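Local coordinates for ESSB (PDB 4ANO), which is an integral membrane component of the type VII secretion system, represented here by its cytoplasmic part, which probably has a pseudokinase-like fold, at residues S175-E180 with L194-D199; T9-E12 with V18-N21; P50-D55 with S71-F76. All coordinates share one frame; numbering follows the deposited sequence. Where two conformers were deposited one is given.

Contact 1 of 3, residues S175-E180 with L194-D199; sequences SPIAKE and LEKWVD
Ile177 turns CG1 anti to its own backbone N (chi1 -156°), and Trp197 does the same with CG; with these settings the branched aliphatic chain of one helix lies across the indole of the other. The methyl CG2 of Ile177 stands over one face of the indole, 3.6 Å from the centroid of the Trp197 six-membered ring and 3° off its normal, a CH-pi contact almost directly over the centre of that ring. The other branch runs along the inner part of the same side chain: CG1 of Ile177 lies 3.8 Å from CD2 of Trp197, where the two rings fuse, and CD1 of Ile177 reaches CB of Trp197 at 3.8 Å. One isoleucine thus follows the tryptophan from its root to its benzo ring. The aliphatic end also meets a charged one, since Ile177 CD1 is 3.5 Å from NZ of Lys196. Lys196 is bent at its last two torsions, which brings its ammonium back toward helix 176-183, where Glu180 OE2 and Lys196 NZ form a long salt bridge of 3.7 Å. The two chains cross nearly at a right angle. Both Lys196 contacts belong to one of its two conformers and are less certain for that. Lys196 also has a weak, long ion pair with Glu200. The short segments run nearly antiparallel, at 156°, with axes 10.8 Å apart, a spacing filled by large side chains. Val193 of helix 187-207 also touches Ile177 and Glu180. Trp197 and Val198 pack on Ile88 of helix 84-98, and Leu194 reaches Ile92 there and Val152 of helix 141-155, making this antiparallel pair part of the helical half of the cytoplasmic domain.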
ATOM      1  N   SER A 175     -18.543   6.003  -8.916  1.00 64.76           N
ATOM      2  CA  SER A 175     -18.494   7.379  -9.476  1.00 62.51           C
ATOM      3  C   SER A 175     -17.732   7.449 -10.839  1.00 60.11           C
ATOM      4  O   SER A 175     -17.024   6.505 -11.191  1.00 58.24           O
ATOM      5  CB  SER A 175     -17.891   8.330  -8.463  1.00 60.24           C
ATOM      6  OG  SER A 175     -16.482   8.210  -8.431  1.00 61.47           O
ATOM      7  N   PRO A 176     -17.892   8.545 -11.627  1.00 59.65           N
ATOM      8  CA  PRO A 176     -17.256   8.500 -12.973  1.00 58.70           C
ATOM      9  C   PRO A 176     -15.711   8.233 -13.024  1.00 56.25           C
ATOM     10  O   PRO A 176     -15.272   7.296 -13.714  1.00 54.17           O
ATOM     11  CB  PRO A 176     -17.643   9.844 -13.588  1.00 60.60           C
ATOM     12  CG  PRO A 176     -18.954  10.138 -12.944  1.00 61.79           C
ATOM     13  CD  PRO A 176     -18.898   9.629 -11.544  1.00 61.73           C
ATOM     14  N   ILE A 177     -14.919   9.064 -12.343  1.00 54.10           N
ATOM     15  CA  ILE A 177     -13.458   8.829 -12.265  1.00 53.34           C
ATOM     16  C   ILE A 177     -13.099   7.503 -11.582  1.00 51.20           C
ATOM     17  O   ILE A 177     -12.159   6.807 -12.000  1.00 49.98           O
ATOM     18  CB  ILE A 177     -12.679  10.017 -11.611  1.00 52.80           C
ATOM     19  CG1 ILE A 177     -11.194  10.007 -12.081  1.00 51.25           C
ATOM     20  CG2 ILE A 177     -12.782   9.958 -10.052  1.00 54.21           C
ATOM     21  CD1 ILE A 177     -10.930  10.901 -13.365  1.00 53.13           C
ATOM     22  N   ALA A 178     -13.817   7.156 -10.514  1.00 49.97           N
ATOM     23  CA  ALA A 178     -13.653   5.851  -9.930  1.00 49.37           C
ATOM     24  C   ALA A 178     -13.811   4.790 -10.999  1.00 48.76           C
ATOM     25  O   ALA A 178     -12.977   3.891 -11.107  1.00 48.51           O
ATOM     26  CB  ALA A 178     -14.632   5.631  -8.801  1.00 50.67           C
ATOM     27  N   LYS A 179     -14.852   4.944 -11.836  1.00 50.27           N
ATOM     28  CA  LYS A 179     -15.171   3.963 -12.892  1.00 50.69           C
ATOM     29  C   LYS A 179     -14.036   3.858 -13.875  1.00 48.83           C
ATOM     30  O   LYS A 179     -13.683   2.767 -14.310  1.00 48.69           O
ATOM     31  CB  LYS A 179     -16.480   4.328 -13.660  1.00 53.45           C
ATOM     32  CG  LYS A 179     -16.798   3.303 -14.799  1.00 57.84           C
ATOM     33  CD  LYS A 179     -17.966   3.694 -15.712  1.00 69.69           C
ATOM     34  CE  LYS A 179     -18.363   2.492 -16.590  1.00 72.62           C
ATOM     35  NZ  LYS A 179     -19.714   2.745 -17.122  1.00 80.62           N
ATOM     36  N   GLU A 180     -13.457   5.005 -14.194  1.00 47.18           N
ATOM     37  CA  GLU A 180     -12.291   5.073 -15.033  1.00 48.15           C
ATOM     38  C   GLU A 180     -11.133   4.337 -14.390  1.00 44.98           C
ATOM     39  O   GLU A 180     -10.388   3.606 -15.057  1.00 44.59           O
ATOM     40  CB  GLU A 180     -11.893   6.520 -15.225  1.00 47.57           C
ATOM     41  CG  GLU A 180     -12.644   7.178 -16.368  1.00 56.28           C
ATOM     42  CD  GLU A 180     -12.047   8.522 -16.758  1.00 60.39           C
ATOM     43  OE1 GLU A 180     -10.909   8.534 -17.292  1.00 62.44           O
ATOM     44  OE2 GLU A 180     -12.728   9.548 -16.551  1.00 63.27           O
ATOM     45  N   LEU A 194      -5.492   9.024 -13.049  1.00 33.98           N
ATOM     46  CA  LEU A 194      -5.106   9.935 -11.975  1.00 31.80           C
ATOM     47  C   LEU A 194      -4.566  11.269 -12.485  1.00 35.70           C
ATOM     48  O   LEU A 194      -4.854  12.315 -11.859  1.00 35.73           O
ATOM     49  CB  LEU A 194      -4.111   9.325 -11.001  1.00 31.15           C
ATOM     50  CG  LEU A 194      -4.636   8.188 -10.143  1.00 25.37           C
ATOM     51  CD1 LEU A 194      -3.495   7.496  -9.454  1.00 23.29           C
ATOM     52  CD2 LEU A 194      -5.598   8.782  -9.064  1.00 29.17           C
ATOM     53  N   GLU A 195      -3.796  11.252 -13.577  1.00 38.59           N
ATOM     54  CA  GLU A 195      -3.179  12.489 -14.010  1.00 41.11           C
ATOM     55  C   GLU A 195      -4.217  13.454 -14.525  1.00 41.27           C
ATOM     56  O   GLU A 195      -4.152  14.651 -14.250  1.00 41.95           O
ATOM     57  CB  GLU A 195      -2.124  12.269 -15.063  1.00 43.78           C
ATOM     58  CG  GLU A 195      -1.033  13.336 -14.908  1.00 49.65           C
ATOM     59  CD  GLU A 195      -0.052  12.959 -13.826  1.00 49.69           C
ATOM     60  OE1 GLU A 195       0.477  11.834 -13.907  1.00 50.61           O
ATOM     61  OE2 GLU A 195       0.199  13.772 -12.920  1.00 53.24           O
ATOM     62  N   LYS A 196      -5.197  12.952 -15.274  0.50 42.30           N
ATOM     63  CA  LYS A 196      -6.276  13.836 -15.730  0.50 42.78           C
ATOM     64  C   LYS A 196      -7.092  14.341 -14.531  0.50 41.68           C
ATOM     65  O   LYS A 196      -7.560  15.512 -14.516  0.50 40.79           O
ATOM     66  CB  LYS A 196      -7.175  13.148 -16.773  0.50 45.69           C
ATOM     67  CG  LYS A 196      -8.095  14.111 -17.518  0.50 46.36           C
ATOM     68  CD  LYS A 196      -9.153  13.372 -18.349  0.50 49.18           C
ATOM     69  CE  LYS A 196     -10.529  13.339 -17.670  0.50 47.29           C
ATOM     70  NZ  LYS A 196     -10.511  12.456 -16.458  0.50 41.10           N
ATOM     71  N   TRP A 197      -7.252  13.479 -13.528  1.00 39.11           N
ATOM     72  CA  TRP A 197      -7.962  13.876 -12.290  1.00 37.93           C
ATOM     73  C   TRP A 197      -7.237  14.953 -11.487  1.00 34.91           C
ATOM     74  O   TRP A 197      -7.884  15.891 -11.020  1.00 37.12           O
ATOM     75  CB  TRP A 197      -8.200  12.674 -11.409  1.00 37.34           C
ATOM     76  CG  TRP A 197      -9.187  12.933 -10.265  1.00 37.77           C
ATOM     77  CD1 TRP A 197     -10.000  14.028 -10.045  1.00 39.22           C
ATOM     78  CD2 TRP A 197      -9.513  11.994  -9.269  1.00 36.08           C
ATOM     79  NE1 TRP A 197     -10.758  13.835  -8.913  1.00 40.30           N
ATOM     80  CE2 TRP A 197     -10.468  12.586  -8.420  1.00 37.56           C
ATOM     81  CE3 TRP A 197      -9.046  10.715  -8.971  1.00 34.64           C
ATOM     82  CZ2 TRP A 197     -10.983  11.925  -7.320  1.00 41.49           C
ATOM     83  CZ3 TRP A 197      -9.544  10.072  -7.889  1.00 37.20           C
ATOM     84  CH2 TRP A 197     -10.505  10.651  -7.077  1.00 39.74           C
ATOM     85  N   VAL A 198      -5.907  14.874 -11.358  1.00 35.32           N
ATOM     86  CA  VAL A 198      -5.196  15.816 -10.434  1.00 32.01           C
ATOM     87  C   VAL A 198      -5.263  17.189 -11.139  1.00 35.77           C
ATOM     88  O   VAL A 198      -5.469  18.216 -10.466  1.00 35.35           O
ATOM     89  CB  VAL A 198      -3.696  15.446 -10.138  1.00 34.21           C
ATOM     90  CG1 VAL A 198      -2.825  15.635 -11.346  1.00 32.90           C
ATOM     91  CG2 VAL A 198      -3.116  16.270  -8.932  1.00 27.84           C
ATOM     92  N   ASP A 199      -5.129  17.187 -12.477  1.00 37.08           N
ATOM     93  CA  ASP A 199      -5.244  18.443 -13.269  1.00 39.96           C
ATOM     94  C   ASP A 199      -6.603  19.105 -13.034  1.00 40.33           C
ATOM     95  O   ASP A 199      -6.690  20.305 -12.770  1.00 41.55           O
ATOM     96  CB  ASP A 199      -5.050  18.226 -14.805  1.00 42.04           C
ATOM     97  CG  ASP A 199      -3.582  17.966 -15.204  1.00 47.45           C
ATOM     98  OD1 ASP A 199      -2.681  18.184 -14.362  1.00 49.53           O
ATOM     99  OD2 ASP A 199      -3.329  17.509 -16.368  1.00 50.65           O
TER

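Contact 2 of 3, residues T9-E12 with V18-N21; sequences TYLE and VMIN
Glu12 OE2 receives the backbone N-H of Met19, a selenomethionine, at 2.8 Å and an N-H...O angle of 153°. The amide comes to the anti side of the oxygen and lies 20° out of the carboxylate plane. The same oxygen rests 3.6 Å from CA of Val18 and equally close to CB of Met19, so the carboxylate is laid against the backbone at the start of strand 18-22. Beside this polar contact is an apolar one: CD1 of Leu11 touches CE of Met19 at 3.8 Å. The Met19 chain leaves with CG anti to its backbone N (chi1 -165°) and then folds at chi2 and chi3, which swings the terminal methyl back toward the helix. Leu11 and Met19 each have a second conformer, so this apolar touch is less certain. A water lies within hydrogen-bonding distance of Met19 O and, weakly, of Glu12 OE2.

What holds Glu12 in place is a capping box at the start of helix 10-15. Thr9, the N-cap, accepts the Glu12 amide on OG1 at 3.3 Å, while the Thr9 amide returns a bond to OE1 of Glu12 at 3.1 Å, through the anti lone pair of that oxygen. Each carboxylate oxygen therefore has its own backbone amide, one in the helix cap and one in the strand, and the two together fix the rotation of the group. The nearby helix N-terminus would be expected to favour its negative charge.

Further out, Thr9 OG1 also hydrogen-bonds to Glu113, and Leu11 packs on Ile109, Cys111 and Asn114 of a loop. Met19 is flanked in sequence by Val18 and Ile20, whose backbones pair with Ile28 and Thr26 of strand 25-30 in the antiparallel sheet.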
ATOM      1  N   THR A   9      -7.179  -9.025   9.269  1.00 36.14           N
ATOM      2  CA  THR A   9      -7.182  -7.927   8.290  1.00 33.15           C
ATOM      3  C   THR A   9      -6.798  -8.482   6.912  1.00 29.94           C
ATOM      4  O   THR A   9      -6.445  -9.619   6.802  1.00 28.74           O
ATOM      5  CB  THR A   9      -6.216  -6.825   8.688  1.00 33.11           C
ATOM      6  OG1 THR A   9      -4.892  -7.353   8.806  1.00 32.27           O
ATOM      7  CG2 THR A   9      -6.651  -6.184  10.026  1.00 33.25           C
ATOM      8  N   TYR A  10      -6.860  -7.654   5.882  1.00 28.08           N
ATOM      9  CA  TYR A  10      -6.424  -8.135   4.576  1.00 27.27           C
ATOM     10  C   TYR A  10      -4.926  -8.596   4.636  1.00 25.09           C
ATOM     11  O   TYR A  10      -4.587  -9.688   4.149  1.00 26.76           O
ATOM     12  CB  TYR A  10      -6.574  -6.983   3.576  1.00 27.06           C
ATOM     13  CG  TYR A  10      -6.133  -7.362   2.185  1.00 22.39           C
ATOM     14  CD1 TYR A  10      -6.898  -8.186   1.397  1.00 25.04           C
ATOM     15  CD2 TYR A  10      -4.935  -6.865   1.686  1.00 24.34           C
ATOM     16  CE1 TYR A  10      -6.498  -8.516   0.135  1.00 24.74           C
ATOM     17  CE2 TYR A  10      -4.504  -7.160   0.393  1.00 19.99           C
ATOM     18  CZ  TYR A  10      -5.291  -7.979  -0.384  1.00 20.88           C
ATOM     19  OH  TYR A  10      -4.838  -8.337  -1.598  1.00 23.04           O
ATOM     20  N   LEU A  11      -4.054  -7.761   5.181  0.50 26.21           N
ATOM     21  CA  LEU A  11      -2.641  -8.128   5.348  0.50 25.93           C
ATOM     22  C   LEU A  11      -2.543  -9.489   5.996  0.50 25.76           C
ATOM     23  O   LEU A  11      -1.920 -10.433   5.468  0.50 23.20           O
ATOM     24  CB  LEU A  11      -1.963  -7.122   6.264  0.50 26.34           C
ATOM     25  CG  LEU A  11      -1.320  -5.903   5.629  0.50 25.98           C
ATOM     26  CD1 LEU A  11      -0.680  -5.045   6.705  0.50 25.61           C
ATOM     27  CD2 LEU A  11      -0.301  -6.249   4.511  0.50 21.70           C
ATOM     28  N   GLU A  12      -3.160  -9.609   7.167  1.00 24.84           N
ATOM     29  CA  GLU A  12      -3.030 -10.914   7.888  1.00 27.26           C
ATOM     30  C   GLU A  12      -3.416 -12.117   7.076  1.00 27.28           C
ATOM     31  O   GLU A  12      -2.743 -13.153   7.047  1.00 28.06           O
ATOM     32  CB  GLU A  12      -3.825 -10.870   9.190  1.00 28.15           C
ATOM     33  CG  GLU A  12      -3.142  -9.994  10.169  1.00 28.94           C
ATOM     34  CD  GLU A  12      -3.885 -10.029  11.490  1.00 36.89           C
ATOM     35  OE1 GLU A  12      -5.092  -9.726  11.434  1.00 39.58           O
ATOM     36  OE2 GLU A  12      -3.289 -10.362  12.543  1.00 34.47           O
ATOM     37  N   VAL A  18       0.246 -13.181  11.701  1.00 29.74           N
ATOM     38  CA  VAL A  18      -0.446 -12.516  12.763  1.00 32.82           C
ATOM     39  C   VAL A  18       0.267 -11.176  13.020  1.00 35.24           C
ATOM     40  O   VAL A  18       1.506 -11.148  13.195  1.00 34.57           O
ATOM     41  CB  VAL A  18      -0.374 -13.421  14.032  1.00 33.41           C
ATOM     42  CG1 VAL A  18      -0.783 -12.713  15.298  1.00 35.35           C
ATOM     43  CG2 VAL A  18      -1.207 -14.681  13.831  1.00 34.86           C
HETATM   44  N   MSE A  19      -0.498 -10.081  12.966  0.70 34.91           N
HETATM   45  CA  MSE A  19      -0.058  -8.800  13.537  0.70 36.85           C
HETATM   46  C   MSE A  19      -0.286  -8.899  15.040  0.70 37.87           C
HETATM   47  O   MSE A  19      -1.456  -8.801  15.471  0.70 38.27           O
HETATM   48  CB  MSE A  19      -0.955  -7.659  13.057  0.70 35.66           C
HETATM   49  CG  MSE A  19      -0.436  -6.203  13.276  0.70 37.66           C
HETATM   50 SE   MSE A  19       1.088  -5.801  12.102  0.70 39.36          SE
HETATM   51  CE  MSE A  19       0.256  -5.774  10.340  0.70 31.69           C
ATOM     52  N   ILE A  20       0.798  -9.088  15.816  1.00 38.38           N
ATOM     53  CA  ILE A  20       0.686  -9.165  17.282  1.00 39.18           C
ATOM     54  C   ILE A  20       0.839  -7.846  17.986  1.00 40.67           C
ATOM     55  O   ILE A  20       0.627  -7.744  19.212  1.00 40.04           O
ATOM     56  CB  ILE A  20       1.709 -10.161  17.938  1.00 39.87           C
ATOM     57  CG1 ILE A  20       3.132  -9.854  17.526  1.00 39.25           C
ATOM     58  CG2 ILE A  20       1.366 -11.620  17.629  1.00 40.24           C
ATOM     59  CD1 ILE A  20       4.111 -10.052  18.623  1.00 41.12           C
ATOM     60  N   ASN A  21       1.281  -6.850  17.237  1.00 39.90           N
ATOM     61  CA  ASN A  21       1.544  -5.543  17.811  1.00 41.35           C
ATOM     62  C   ASN A  21       1.446  -4.513  16.686  1.00 41.50           C
ATOM     63  O   ASN A  21       1.743  -4.798  15.488  1.00 37.35           O
ATOM     64  CB  ASN A  21       2.953  -5.516  18.398  1.00 41.80           C
ATOM     65  CG  ASN A  21       3.153  -4.426  19.479  1.00 43.29           C
ATOM     66  OD1 ASN A  21       2.471  -3.404  19.506  1.00 42.11           O
ATOM     67  ND2 ASN A  21       4.105  -4.671  20.378  1.00 47.00           N
TER
HETATM   68  O   HOH W   1      -3.978  -9.188  15.559  1.00 48.80           O

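Contact 3 of 3, residues P50-D55 with S71-F76; sequences PCIVRD and SSFLTF
Phe73 meets Cys51 and Ile52 by apolar contact alone. CZ of Phe73 touches CB of Cys51 at 3.8 Å, and the neighbouring ring carbon CE2 of Phe73 lies 4.1 Å from CG1 of Ile52. Ile52 CD1 is almost as close, 4.2 Å from CE2 of Phe73. Both aliphatic groups approach the ring obliquely. The far end of the phenyl group, rather than its root, thus reaches over to the segment just ahead of strand 53-58, while the backbones stay well apart, with a nearest CA separation of 9.5 Å between Cys51 and Phe73. Ile52 holds CG1 anti to its carbonyl carbon (chi1 -72°), which carries CG1 and CD1 toward the ring although the side chain does not start out in that direction.

Within segment 50-55, CG2 of Ile52 lies 3.6 Å above the guanidinium plane of Arg54, toward its rim. Ile52 thereby has one branch on an aromatic ring and the other on a charged plane.

Polar bonds hold the surroundings. The guanidinium of Arg54 pairs with Asp49 in a salt bridge and gives NE to the carbonyl of Leu126; Asp49 also takes the amide of Ile52, so one aspartate is bonded to both Ile52 and Arg54.

Other aromatic and apolar neighbours also surround the pair: the Phe73 ring meets that of Phe124 with planes about 45° apart and packs on Met116, while Ile52 lies on Ile67 of strand 62-68. The arrangement is an apolar junction between two antiparallel sheets, in which Phe73, just before strand 74-75, reaches the loop leading into strand 53-58, outermost in the four-stranded sheet within this chain.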
ATOM      1  N   PRO A  50      15.902   3.444   3.298  1.00 31.11           N
ATOM      2  CA  PRO A  50      16.688   3.879   4.471  1.00 32.69           C
ATOM      3  C   PRO A  50      15.861   4.436   5.670  1.00 33.14           C
ATOM      4  O   PRO A  50      16.375   4.431   6.822  1.00 35.11           O
ATOM      5  CB  PRO A  50      17.571   4.948   3.877  1.00 33.85           C
ATOM      6  CG  PRO A  50      16.689   5.610   2.741  1.00 33.85           C
ATOM      7  CD  PRO A  50      15.716   4.464   2.269  1.00 32.27           C
ATOM      8  N   CYS A  51      14.617   4.862   5.434  1.00 27.18           N
ATOM      9  CA  CYS A  51      13.817   5.434   6.564  1.00 27.84           C
ATOM     10  C   CYS A  51      13.294   4.497   7.628  1.00 28.16           C
ATOM     11  O   CYS A  51      13.304   4.800   8.826  1.00 28.78           O
ATOM     12  CB  CYS A  51      12.634   6.210   5.970  1.00 27.89           C
ATOM     13  SG  CYS A  51      13.295   7.644   5.004  1.00 31.22           S
ATOM     14  N   ILE A  52      12.946   3.270   7.224  1.00 23.66           N
ATOM     15  CA  ILE A  52      12.156   2.421   8.120  1.00 24.39           C
ATOM     16  C   ILE A  52      13.053   1.285   8.471  1.00 24.95           C
ATOM     17  O   ILE A  52      13.651   0.680   7.570  1.00 26.69           O
ATOM     18  CB  ILE A  52      10.866   1.893   7.379  1.00 25.18           C
ATOM     19  CG1 ILE A  52       9.889   3.050   7.197  1.00 27.86           C
ATOM     20  CG2 ILE A  52      10.203   0.813   8.229  1.00 25.97           C
ATOM     21  CD1 ILE A  52       8.687   2.605   6.433  1.00 27.87           C
ATOM     22  N   VAL A  53      13.239   1.059   9.751  1.00 22.88           N
ATOM     23  CA  VAL A  53      14.133  -0.010  10.263  1.00 25.68           C
ATOM     24  C   VAL A  53      13.247  -1.292  10.384  1.00 26.16           C
ATOM     25  O   VAL A  53      12.055  -1.186  10.749  1.00 25.63           O
ATOM     26  CB  VAL A  53      14.786   0.422  11.608  1.00 25.52           C
ATOM     27  CG1 VAL A  53      15.389  -0.807  12.433  1.00 30.99           C
ATOM     28  CG2 VAL A  53      15.906   1.515  11.415  1.00 30.49           C
ATOM     29  N   ARG A  54      13.811  -2.460  10.014  1.00 23.83           N
ATOM     30  CA  ARG A  54      13.156  -3.770  10.129  1.00 24.73           C
ATOM     31  C   ARG A  54      14.111  -4.695  10.800  1.00 24.97           C
ATOM     32  O   ARG A  54      15.240  -4.831  10.336  1.00 28.50           O
ATOM     33  CB  ARG A  54      12.767  -4.373   8.761  1.00 23.70           C
ATOM     34  CG  ARG A  54      11.797  -3.500   7.999  1.00 25.42           C
ATOM     35  CD  ARG A  54      11.261  -4.091   6.646  1.00 32.38           C
ATOM     36  NE  ARG A  54      10.426  -3.083   5.916  1.00 30.26           N
ATOM     37  CZ  ARG A  54      10.776  -1.879   5.496  1.00 36.76           C
ATOM     38  NH1 ARG A  54      12.010  -1.307   5.649  1.00 35.41           N
ATOM     39  NH2 ARG A  54       9.853  -1.153   4.923  1.00 35.70           N
ATOM     40  N   ASP A  55      13.689  -5.270  11.928  1.00 25.11           N
ATOM     41  CA  ASP A  55      14.526  -6.256  12.589  1.00 24.89           C
ATOM     42  C   ASP A  55      13.890  -7.599  12.387  1.00 24.79           C
ATOM     43  O   ASP A  55      12.681  -7.666  12.330  1.00 28.17           O
ATOM     44  CB  ASP A  55      14.621  -5.932  14.046  1.00 28.41           C
ATOM     45  CG  ASP A  55      15.441  -4.666  14.262  1.00 31.59           C
ATOM     46  OD1 ASP A  55      16.574  -4.584  13.706  1.00 36.49           O
ATOM     47  OD2 ASP A  55      14.955  -3.797  15.000  1.00 36.32           O
ATOM     48  N   SER A  71       9.312   8.280  13.917  0.60 26.33           N
ATOM     49  CA  SER A  71       8.131   8.680  14.740  0.60 26.96           C
ATOM     50  C   SER A  71       7.269   9.787  14.130  0.60 28.50           C
ATOM     51  O   SER A  71       6.092   9.974  14.533  0.60 29.38           O
ATOM     52  CB  SER A  71       8.549   9.046  16.162  0.60 30.57           C
ATOM     53  OG  SER A  71       9.654   9.903  16.104  0.60 28.53           O
ATOM     54  N   SER A  72       7.823  10.561  13.188  1.00 27.92           N
ATOM     55  CA  SER A  72       7.073  11.602  12.507  1.00 28.69           C
ATOM     56  C   SER A  72       6.382  11.227  11.193  1.00 28.93           C
ATOM     57  O   SER A  72       5.743  12.086  10.552  1.00 30.18           O
ATOM     58  CB  SER A  72       7.984  12.847  12.291  1.00 31.49           C
ATOM     59  OG  SER A  72       8.975  12.583  11.268  1.00 31.40           O
ATOM     60  N   PHE A  73       6.534   9.959  10.765  1.00 26.47           N
ATOM     61  CA  PHE A  73       5.747   9.503   9.610  1.00 27.24           C
ATOM     62  C   PHE A  73       4.251   9.530   9.956  1.00 27.93           C
ATOM     63  O   PHE A  73       3.911   9.388  11.148  1.00 29.83           O
ATOM     64  CB  PHE A  73       6.149   8.109   9.222  1.00 22.61           C
ATOM     65  CG  PHE A  73       7.209   8.038   8.164  1.00 25.91           C
ATOM     66  CD1 PHE A  73       8.062   9.084   7.879  1.00 27.69           C
ATOM     67  CD2 PHE A  73       7.369   6.862   7.446  1.00 25.25           C
ATOM     68  CE1 PHE A  73       9.037   8.994   6.882  1.00 26.73           C
ATOM     69  CE2 PHE A  73       8.331   6.753   6.463  1.00 28.82           C
ATOM     70  CZ  PHE A  73       9.190   7.831   6.153  1.00 28.11           C
ATOM     71  N   LEU A  74       3.424   9.817   8.923  1.00 30.27           N
ATOM     72  CA  LEU A  74       1.942   9.910   8.970  1.00 32.05           C
ATOM     73  C   LEU A  74       1.277   8.610   8.463  1.00 31.62           C
ATOM     74  O   LEU A  74       1.733   7.984   7.488  1.00 29.45           O
ATOM     75  CB  LEU A  74       1.407  11.064   8.068  1.00 32.68           C
ATOM     76  CG  LEU A  74       1.514  12.602   8.191  1.00 40.45           C
ATOM     77  CD1 LEU A  74       1.662  13.087   9.594  1.00 39.18           C
ATOM     78  CD2 LEU A  74       2.613  13.179   7.229  1.00 41.67           C
ATOM     79  N   THR A  75       0.188   8.233   9.112  1.00 31.77           N
ATOM     80  CA  THR A  75      -0.580   7.075   8.723  1.00 31.92           C
ATOM     81  C   THR A  75      -1.428   7.392   7.554  1.00 29.88           C
ATOM     82  O   THR A  75      -1.633   8.560   7.181  1.00 29.21           O
ATOM     83  CB  THR A  75      -1.533   6.706   9.902  1.00 35.85           C
ATOM     84  OG1 THR A  75      -2.415   7.822  10.123  1.00 38.93           O
ATOM     85  CG2 THR A  75      -0.711   6.552  11.193  1.00 37.79           C
ATOM     86  N   PHE A  76      -1.943   6.303   6.962  1.00 28.15           N
ATOM     87  CA  PHE A  76      -2.846   6.416   5.850  1.00 26.89           C
ATOM     88  C   PHE A  76      -4.082   7.247   6.295  1.00 29.91           C
ATOM     89  O   PHE A  76      -4.514   8.168   5.602  1.00 29.74           O
ATOM     90  CB  PHE A  76      -3.285   5.005   5.448  1.00 27.06           C
ATOM     91  CG  PHE A  76      -4.112   4.990   4.190  1.00 27.22           C
ATOM     92  CD1 PHE A  76      -5.507   5.154   4.236  1.00 27.31           C
ATOM     93  CD2 PHE A  76      -3.495   4.830   2.922  1.00 27.71           C
ATOM     94  CE1 PHE A  76      -6.237   5.103   3.086  1.00 28.97           C
ATOM     95  CE2 PHE A  76      -4.259   4.724   1.752  1.00 22.37           C
ATOM     96  CZ  PHE A  76      -5.636   4.875   1.863  1.00 26.36           C
TER

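How the contacts relate
The three contacts are in series along the chain, contact 2 first, then contact 3, then contact 1. Contacts 2 and 3 both reach the four-stranded sheet, whose outermost strands are 18-22 and 53-58; their centres lie 17 Å apart and their nearest atoms about 10 Å. Contact 1 belongs to the helical half, on the opposite side of the chain's centre from both, with centres 31 Å from contact 2 and 30 Å from contact 3, and nearest atoms about 17 Å and about 12 Å away. Helix 141-155 is touched from all three contacts: Phe76 of contact 3 packs on its Leu155 and Thr151, Leu194 of contact 1 on its Val152, and Tyr10 of contact 2 hydrogen-bonds to its Glu147.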